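Long-range contact in fructosyl amine:oxygen oxidoreductase (Neosartorya fumigata, PDB 4WCT), which probably oxidises the C-N bond of fructosyl amines (Amadori products) with bound FAD and molecular oxygen, so acting as a deglycating enzyme: residues Q251-G265 / R350-P364. Numbering follows the deposited sequence.
With FAD (flavin-adenine dinucleotide), chain C.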
loop_
_atom_site.group_PDB
_atom_site.type_symbol
_atom_site.label_atom_id
_atom_site.label_comp_id
_atom_site.label_asym_id
_atom_site.label_seq_id
_atom_site.Cartn_x
_atom_site.Cartn_y
_atom_site.Cartn_z
ATOM N N GLN A 251 2.809 17.279 -1.582
ATOM C CA GLN A 251 3.228 16.270 -0.646
ATOM C C GLN A 251 2.862 14.859 -1.100
ATOM O O GLN A 251 3.449 13.884 -0.619
ATOM C CB GLN A 251 2.661 16.513 0.754
ATOM C CG GLN A 251 3.191 17.772 1.421
ATOM C CD GLN A 251 2.547 17.986 2.767
ATOM O OE1 GLN A 251 3.004 17.465 3.790
ATOM N NE2 GLN A 251 1.398 18.597 2.746
ATOM N N LEU A 252 1.953 14.737 -2.054
ATOM C CA LEU A 252 1.590 13.423 -2.601
ATOM C C LEU A 252 1.979 13.308 -4.052
ATOM O O LEU A 252 1.622 14.154 -4.875
ATOM C CB LEU A 252 0.095 13.152 -2.424
ATOM C CG LEU A 252 -0.452 13.068 -0.995
ATOM C CD1 LEU A 252 -1.964 12.772 -1.062
ATOM C CD2 LEU A 252 0.252 12.014 -0.129
ATOM N N ARG A 253 2.540 12.146 -4.414
ATOM C CA ARG A 253 2.715 11.777 -5.806
ATOM C C ARG A 253 1.945 10.505 -6.079
ATOM O O ARG A 253 2.404 9.437 -5.720
ATOM C CB ARG A 253 4.186 11.556 -6.142
ATOM C CG ARG A 253 4.403 11.249 -7.590
ATOM C CD ARG A 253 5.843 10.883 -7.940
ATOM N NE ARG A 253 6.219 9.600 -7.360
ATOM C CZ ARG A 253 7.461 9.132 -7.343
ATOM N NH1 ARG A 253 8.447 9.805 -7.959
ATOM N NH2 ARG A 253 7.711 8.004 -6.697
ATOM N N PRO A 254 0.783 10.609 -6.743
ATOM C CA PRO A 254 0.108 9.379 -7.116
ATOM C C PRO A 254 0.955 8.574 -8.099
ATOM O O PRO A 254 1.380 9.098 -9.120
ATOM C CB PRO A 254 -1.193 9.859 -7.764
ATOM C CG PRO A 254 -1.442 11.202 -7.139
ATOM C CD PRO A 254 -0.067 11.794 -6.959
ATOM N N THR A 255 1.167 7.304 -7.790
ATOM C CA THR A 255 2.132 6.468 -8.507
ATOM C C THR A 255 1.591 5.044 -8.549
ATOM O O THR A 255 0.957 4.605 -7.591
ATOM C CB THR A 255 3.520 6.482 -7.809
ATOM O OG1 THR A 255 3.894 7.808 -7.445
ATOM C CG2 THR A 255 4.616 5.869 -8.667
ATOM N N ALA A 256 1.783 4.376 -9.693
ATOM C CA ALA A 256 1.234 3.038 -9.930
ATOM C C ALA A 256 2.287 1.963 -10.063
ATOM O O ALA A 256 3.329 2.156 -10.701
ATOM C CB ALA A 256 0.354 3.032 -11.150
ATOM N N TRP A 257 1.964 0.796 -9.499
ATOM C CA TRP A 257 2.679 -0.416 -9.760
ATOM C C TRP A 257 1.797 -1.472 -10.387
ATOM O O TRP A 257 0.628 -1.212 -10.683
ATOM C CB TRP A 257 3.276 -0.873 -8.440
ATOM C CG TRP A 257 4.427 0.003 -8.084
ATOM C CD1 TRP A 257 5.734 -0.163 -8.479
ATOM C CD2 TRP A 257 4.371 1.246 -7.386
ATOM N NE1 TRP A 257 6.490 0.908 -8.072
ATOM C CE2 TRP A 257 5.686 1.793 -7.393
ATOM C CE3 TRP A 257 3.375 1.909 -6.671
ATOM C CZ2 TRP A 257 5.983 3.031 -6.797
ATOM C CZ3 TRP A 257 3.665 3.165 -6.121
ATOM C CH2 TRP A 257 4.962 3.712 -6.195
ATOM N N THR A 258 2.425 -2.563 -10.809
ATOM C CA THR A 258 1.833 -3.493 -11.748
ATOM C C THR A 258 1.868 -4.911 -11.168
ATOM O O THR A 258 2.834 -5.302 -10.491
ATOM C CB THR A 258 2.621 -3.468 -13.083
ATOM O OG1 THR A 258 4.027 -3.369 -12.793
ATOM C CG2 THR A 258 2.194 -2.264 -13.900
ATOM N N LEU A 259 0.790 -5.656 -11.368
ATOM C CA LEU A 259 0.677 -7.006 -10.840
ATOM C C LEU A 259 -0.009 -7.889 -11.852
ATOM O O LEU A 259 -0.837 -7.436 -12.622
ATOM C CB LEU A 259 -0.064 -7.022 -9.507
ATOM C CG LEU A 259 -1.562 -6.713 -9.511
ATOM C CD1 LEU A 259 -2.428 -7.942 -9.760
ATOM C CD2 LEU A 259 -1.979 -6.074 -8.189
ATOM N N CYS A 260 0.344 -9.161 -11.854
ATOM C CA CYS A 260 -0.329 -10.110 -12.724
ATOM C C CYS A 260 -0.424 -11.439 -12.006
ATOM O O CYS A 260 0.295 -11.685 -11.040
ATOM C CB CYS A 260 0.366 -10.244 -14.086
ATOM S SG CYS A 260 2.077 -10.820 -14.089
ATOM N N HIS A 261 -1.335 -12.279 -12.475
ATOM C CA HIS A 261 -1.633 -13.558 -11.869
ATOM C C HIS A 261 -1.450 -14.649 -12.900
ATOM O O HIS A 261 -1.816 -14.460 -14.055
ATOM C CB HIS A 261 -3.083 -13.653 -11.406
ATOM C CG HIS A 261 -3.459 -12.783 -10.243
ATOM N ND1 HIS A 261 -4.683 -12.904 -9.621
ATOM C CD2 HIS A 261 -2.839 -11.737 -9.645
ATOM C CE1 HIS A 261 -4.810 -11.955 -8.714
ATOM N NE2 HIS A 261 -3.673 -11.289 -8.655
ATOM N N ILE A 262 -0.995 -15.812 -12.449
ATOM C CA ILE A 262 -0.970 -17.070 -13.208
ATOM C C ILE A 262 -1.873 -18.063 -12.475
ATOM O O ILE A 262 -1.781 -18.187 -11.235
ATOM C CB ILE A 262 0.467 -17.669 -13.260
ATOM C CG1 ILE A 262 1.390 -16.761 -14.059
ATOM C CG2 ILE A 262 0.438 -19.064 -13.867
ATOM C CD1 ILE A 262 2.833 -17.200 -14.083
ATOM N N GLN A 263 -2.689 -18.794 -13.214
ATOM C CA GLN A 263 -3.567 -19.781 -12.633
ATOM C C GLN A 263 -2.854 -21.119 -12.486
ATOM O O GLN A 263 -2.380 -21.667 -13.479
ATOM C CB GLN A 263 -4.769 -19.959 -13.585
ATOM C CG GLN A 263 -5.657 -21.124 -13.204
ATOM C CD GLN A 263 -6.415 -20.828 -11.952
ATOM O OE1 GLN A 263 -7.387 -20.052 -11.968
ATOM N NE2 GLN A 263 -6.083 -21.545 -10.878
ATOM N N MET A 264 -2.701 -21.591 -11.252
ATOM C CA MET A 264 -2.013 -22.842 -10.991
ATOM C C MET A 264 -2.984 -23.994 -11.124
ATOM O O MET A 264 -4.181 -23.851 -10.877
ATOM C CB MET A 264 -1.379 -22.832 -9.589
ATOM C CG MET A 264 -0.423 -21.659 -9.347
ATOM S SD MET A 264 0.937 -21.543 -10.524
ATOM C CE MET A 264 1.966 -22.845 -9.894
ATOM N N GLY A 265 -2.466 -25.138 -11.543
ATOM C CA GLY A 265 -3.308 -26.339 -11.663
ATOM C C GLY A 265 -3.527 -27.037 -10.329
ATOM O O GLY A 265 -2.878 -26.747 -9.322
ATOM N N ARG A 350 3.701 -19.170 -18.839
ATOM C CA ARG A 350 2.283 -19.458 -18.593
ATOM C C ARG A 350 1.460 -18.218 -18.914
ATOM O O ARG A 350 1.876 -17.076 -18.656
ATOM C CB ARG A 350 2.054 -19.843 -17.149
ATOM C CG ARG A 350 2.714 -21.159 -16.772
ATOM C CD ARG A 350 1.829 -22.338 -17.088
ATOM N NE ARG A 350 0.844 -22.530 -16.039
ATOM C CZ ARG A 350 1.013 -23.316 -14.969
ATOM N NH1 ARG A 350 2.005 -24.199 -14.924
ATOM N NH2 ARG A 350 0.066 -23.343 -14.060
ATOM N N PRO A 351 0.272 -18.426 -19.468
ATOM C CA PRO A 351 -0.604 -17.289 -19.718
ATOM C C PRO A 351 -1.055 -16.596 -18.455
ATOM O O PRO A 351 -1.198 -17.223 -17.409
ATOM C CB PRO A 351 -1.801 -17.910 -20.444
ATOM C CG PRO A 351 -1.813 -19.316 -20.014
ATOM C CD PRO A 351 -0.397 -19.715 -19.721
ATOM N N LEU A 352 -1.224 -15.288 -18.548
ATOM C CA LEU A 352 -1.720 -14.518 -17.426
ATOM C C LEU A 352 -3.221 -14.708 -17.346
ATOM O O LEU A 352 -3.923 -14.654 -18.360
ATOM C CB LEU A 352 -1.397 -13.035 -17.585
ATOM C CG LEU A 352 0.066 -12.661 -17.722
ATOM C CD1 LEU A 352 0.159 -11.134 -17.755
ATOM C CD2 LEU A 352 0.919 -13.274 -16.601
ATOM N N SER A 353 -3.723 -14.854 -16.123
ATOM C CA SER A 353 -5.141 -14.986 -15.894
ATOM C C SER A 353 -5.813 -13.697 -15.480
ATOM O O SER A 353 -7.071 -13.584 -15.481
ATOM C CB SER A 353 -5.392 -16.085 -14.883
ATOM O OG SER A 353 -4.870 -15.758 -13.620
ATOM N N PHE A 354 -4.993 -12.756 -15.004
ATOM C CA PHE A 354 -5.463 -11.454 -14.481
ATOM C C PHE A 354 -4.268 -10.526 -14.447
ATOM O O PHE A 354 -3.154 -10.975 -14.210
ATOM C CB PHE A 354 -6.011 -11.596 -13.082
ATOM C CG PHE A 354 -6.554 -10.311 -12.502
ATOM C CD1 PHE A 354 -7.705 -9.735 -13.012
ATOM C CD2 PHE A 354 -5.891 -9.673 -11.464
ATOM C CE1 PHE A 354 -8.195 -8.535 -12.482
ATOM C CE2 PHE A 354 -6.344 -8.469 -10.968
ATOM C CZ PHE A 354 -7.493 -7.899 -11.471
ATOM N N ALA A 355 -4.506 -9.225 -14.608
ATOM C CA ALA A 355 -3.470 -8.247 -14.353
ATOM C C ALA A 355 -4.118 -6.885 -14.106
ATOM O O ALA A 355 -5.217 -6.611 -14.619
ATOM C CB ALA A 355 -2.498 -8.164 -15.529
ATOM N N ARG A 356 -3.474 -6.048 -13.298
ATOM C CA ARG A 356 -3.956 -4.695 -13.121
ATOM C C ARG A 356 -2.845 -3.739 -12.731
ATOM O O ARG A 356 -1.825 -4.127 -12.099
ATOM C CB ARG A 356 -5.123 -4.615 -12.116
ATOM C CG ARG A 356 -4.781 -4.597 -10.642
ATOM C CD ARG A 356 -6.052 -4.513 -9.832
ATOM N NE ARG A 356 -5.851 -4.384 -8.380
ATOM C CZ ARG A 356 -5.858 -3.231 -7.702
ATOM N NH1 ARG A 356 -5.856 -2.051 -8.300
ATOM N NH2 ARG A 356 -5.894 -3.270 -6.392
ATOM N N ILE A 357 -3.132 -2.459 -12.939
ATOM C CA ILE A 357 -2.382 -1.413 -12.294
ATOM C C ILE A 357 -3.008 -1.084 -10.931
ATOM O O ILE A 357 -4.200 -1.272 -10.727
ATOM C CB ILE A 357 -2.216 -0.176 -13.172
ATOM C CG1 ILE A 357 -3.542 0.530 -13.452
ATOM C CG2 ILE A 357 -1.490 -0.584 -14.464
ATOM C CD1 ILE A 357 -3.404 1.778 -14.301
ATOM N N CYS A 358 -2.173 -0.604 -10.018
ATOM C CA CYS A 358 -2.561 -0.416 -8.622
ATOM C C CYS A 358 -1.903 0.892 -8.175
ATOM O O CYS A 358 -0.682 1.049 -8.326
ATOM C CB CYS A 358 -2.035 -1.629 -7.839
ATOM S SG CYS A 358 -2.053 -1.551 -6.045
ATOM N N TRP A 359 -2.669 1.795 -7.568
ATOM C CA TRP A 359 -2.189 3.122 -7.262
ATOM C C TRP A 359 -1.983 3.326 -5.774
ATOM O O TRP A 359 -2.876 3.019 -4.966
ATOM C CB TRP A 359 -3.195 4.171 -7.751
ATOM C CG TRP A 359 -3.223 4.242 -9.259
ATOM C CD1 TRP A 359 -4.008 3.521 -10.113
ATOM C CD2 TRP A 359 -2.427 5.111 -10.080
ATOM N NE1 TRP A 359 -3.759 3.888 -11.400
ATOM C CE2 TRP A 359 -2.819 4.884 -11.425
ATOM C CE3 TRP A 359 -1.513 6.112 -9.808
ATOM C CZ2 TRP A 359 -2.248 5.574 -12.503
ATOM C CZ3 TRP A 359 -0.935 6.792 -10.881
ATOM C CH2 TRP A 359 -1.288 6.508 -12.205
ATOM N N ASP A 360 -0.881 3.971 -5.445
ATOM C CA ASP A 360 -0.660 4.519 -4.095
ATOM C C ASP A 360 -0.201 5.968 -4.266
ATOM O O ASP A 360 -0.204 6.506 -5.385
ATOM C CB ASP A 360 0.407 3.713 -3.390
ATOM C CG ASP A 360 0.307 3.752 -1.847
ATOM O OD1 ASP A 360 -0.406 4.612 -1.256
ATOM O OD2 ASP A 360 1.128 3.025 -1.193
ATOM N N ALA A 361 0.160 6.606 -3.160
ATOM C CA ALA A 361 0.824 7.903 -3.251
ATOM C C ALA A 361 2.023 8.001 -2.325
ATOM O O ALA A 361 1.951 7.597 -1.156
ATOM C CB ALA A 361 -0.184 9.028 -2.980
ATOM N N ASP A 362 3.134 8.502 -2.877
ATOM C CA ASP A 362 4.381 8.687 -2.173
ATOM C C ASP A 362 4.485 10.123 -1.641
ATOM O O ASP A 362 4.228 11.095 -2.370
ATOM C CB ASP A 362 5.578 8.453 -3.085
ATOM C CG ASP A 362 5.784 7.005 -3.448
ATOM O OD1 ASP A 362 5.627 6.110 -2.574
ATOM O OD2 ASP A 362 6.198 6.785 -4.609
ATOM N N THR A 363 4.863 10.229 -0.375
ATOM C CA THR A 363 5.346 11.488 0.189
ATOM C C THR A 363 6.805 11.693 -0.231
ATOM O O THR A 363 7.457 10.772 -0.730
ATOM C CB THR A 363 5.221 11.433 1.699
ATOM O OG1 THR A 363 5.988 10.329 2.179
ATOM C CG2 THR A 363 3.733 11.313 2.093
ATOM N N PRO A 364 7.359 12.899 -0.002
ATOM C CA PRO A 364 8.731 13.114 -0.402
ATOM C C PRO A 364 9.763 12.199 0.267
ATOM O O PRO A 364 10.784 11.892 -0.338
ATOM C CB PRO A 364 8.971 14.582 -0.010
ATOM C CG PRO A 364 7.639 15.197 -0.138
ATOM C CD PRO A 364 6.701 14.150 0.421
HETATM P PA FAD C . -6.537 2.462 -0.746
HETATM O O1A FAD C . -6.443 1.113 -0.094
HETATM O O2A FAD C . -6.214 2.633 -2.197
HETATM O O5B FAD C . -7.996 2.978 -0.471
HETATM C C5B FAD C . -8.408 4.256 -0.978
HETATM C C4B FAD C . -9.931 4.258 -1.050
HETATM O O4B FAD C . -10.393 5.616 -1.347
HETATM C C3B FAD C . -10.510 3.344 -2.125
HETATM O O3B FAD C . -11.456 2.406 -1.590
HETATM C C2B FAD C . -11.180 4.314 -3.103
HETATM O O2B FAD C . -12.297 3.790 -3.818
HETATM C C1B FAD C . -11.508 5.501 -2.196
HETATM N N9A FAD C . -11.663 6.756 -2.964
HETATM C C8A FAD C . -10.970 7.153 -4.047
HETATM N N7A FAD C . -11.445 8.333 -4.508
HETATM C C5A FAD C . -12.406 8.718 -3.629
HETATM C C6A FAD C . -13.348 9.828 -3.559
HETATM N N6A FAD C . -13.317 10.812 -4.475
HETATM N N1A FAD C . -14.255 9.801 -2.560
HETATM C C2A FAD C . -14.299 8.849 -1.619
HETATM N N3A FAD C . -13.487 7.779 -1.651
HETATM C C4A FAD C . -12.552 7.684 -2.628
HETATM N N1 FAD C . 1.934 -2.166 1.041
HETATM C C2 FAD C . 2.447 -3.065 1.953
HETATM O O2 FAD C . 2.359 -2.774 3.144
HETATM N N3 FAD C . 2.915 -4.256 1.573
HETATM C C4 FAD C . 3.048 -4.590 0.272
HETATM O O4 FAD C . 3.499 -5.697 -0.133
HETATM C C4X FAD C . 2.553 -3.679 -0.745
HETATM N N5 FAD C . 2.647 -3.987 -2.066
HETATM C C5X FAD C . 1.951 -3.222 -2.963
HETATM C C6 FAD C . 1.817 -3.620 -4.290
HETATM C C7 FAD C . 1.203 -2.785 -5.204
HETATM C C7M FAD C . 1.009 -3.264 -6.597
HETATM C C8 FAD C . 0.634 -1.510 -4.747
HETATM C C8M FAD C . -0.079 -0.590 -5.668
HETATM C C9 FAD C . 0.667 -1.156 -3.421
HETATM C C9A FAD C . 1.354 -1.939 -2.517
HETATM N N10 FAD C . 1.473 -1.535 -1.184
HETATM C C10 FAD C . 1.989 -2.447 -0.261
HETATM C "C1'" FAD C . 0.993 -0.269 -0.650
HETATM C "C2'" FAD C . -0.394 -0.370 -0.035
HETATM O "O2'" FAD C . -1.211 -1.067 -0.964
HETATM C "C3'" FAD C . -0.925 1.050 0.206
HETATM O "O3'" FAD C . 0.077 1.843 0.859
HETATM C "C4'" FAD C . -2.215 1.041 1.031
HETATM O "O4'" FAD C . -3.087 0.025 0.540
HETATM C "C5'" FAD C . -2.883 2.400 0.866
HETATM O "O5'" FAD C . -4.064 2.426 1.667
HETATM P P FAD C . -5.096 3.648 1.512
HETATM O O1P FAD C . -6.259 3.380 2.440
HETATM O O2P FAD C . -4.289 4.919 1.627
HETATM O O3P FAD C . -5.595 3.510 -0.007
HETATM O O HOH W 1 -2.785 -18.760 -16.059
HETATM O O HOH W 2 -1.722 -21.311 -16.387
#
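Strands 253-263 and 354-362 pair antiparallel, with Arg253, Thr255, Trp257 and Leu259 in hydrogen-bonded pairs with Asp362, Asp360, Cys358 and Arg356. Arg253 and Asp362 also lie side by side and form a salt bridge, NH2 to OD2 at 2.9 Å. The carboxylate is met on its anti side, and the two planes are 63° apart. Arg434 is a second partner of OD2. Thr255 OG1 helps fix the arginine: it accepts from Arg253 NE and donates to Arg253 O. Arg253 NH1 donates to Ala430 O. Asp362 N reaches Arg253 O from the opposite face of its plane. Asp362 OD2 lies in plane at the edge of the Trp257 ring, 3.7 Å from CH2. The two strands belong to a large mixed sheet of the FAD-dependent oxidoreductase fold, and Trp257, Cys358 and Asp360 line the flavin pocket. Asp360 OD2 accepts a 2.6 Å hydrogen bond from O3' of FAD, while Trp257 CB packs against C7M. Ala256 CB sits over the six-membered ring of Trp359, a CH-pi contact 3.6 Å from its centroid. Farther along, Phe354 turns its edge to the face of His261. CG of Phe354 is anti to the backbone N (chi1 -178°), which brings CD2 over the imidazole centre.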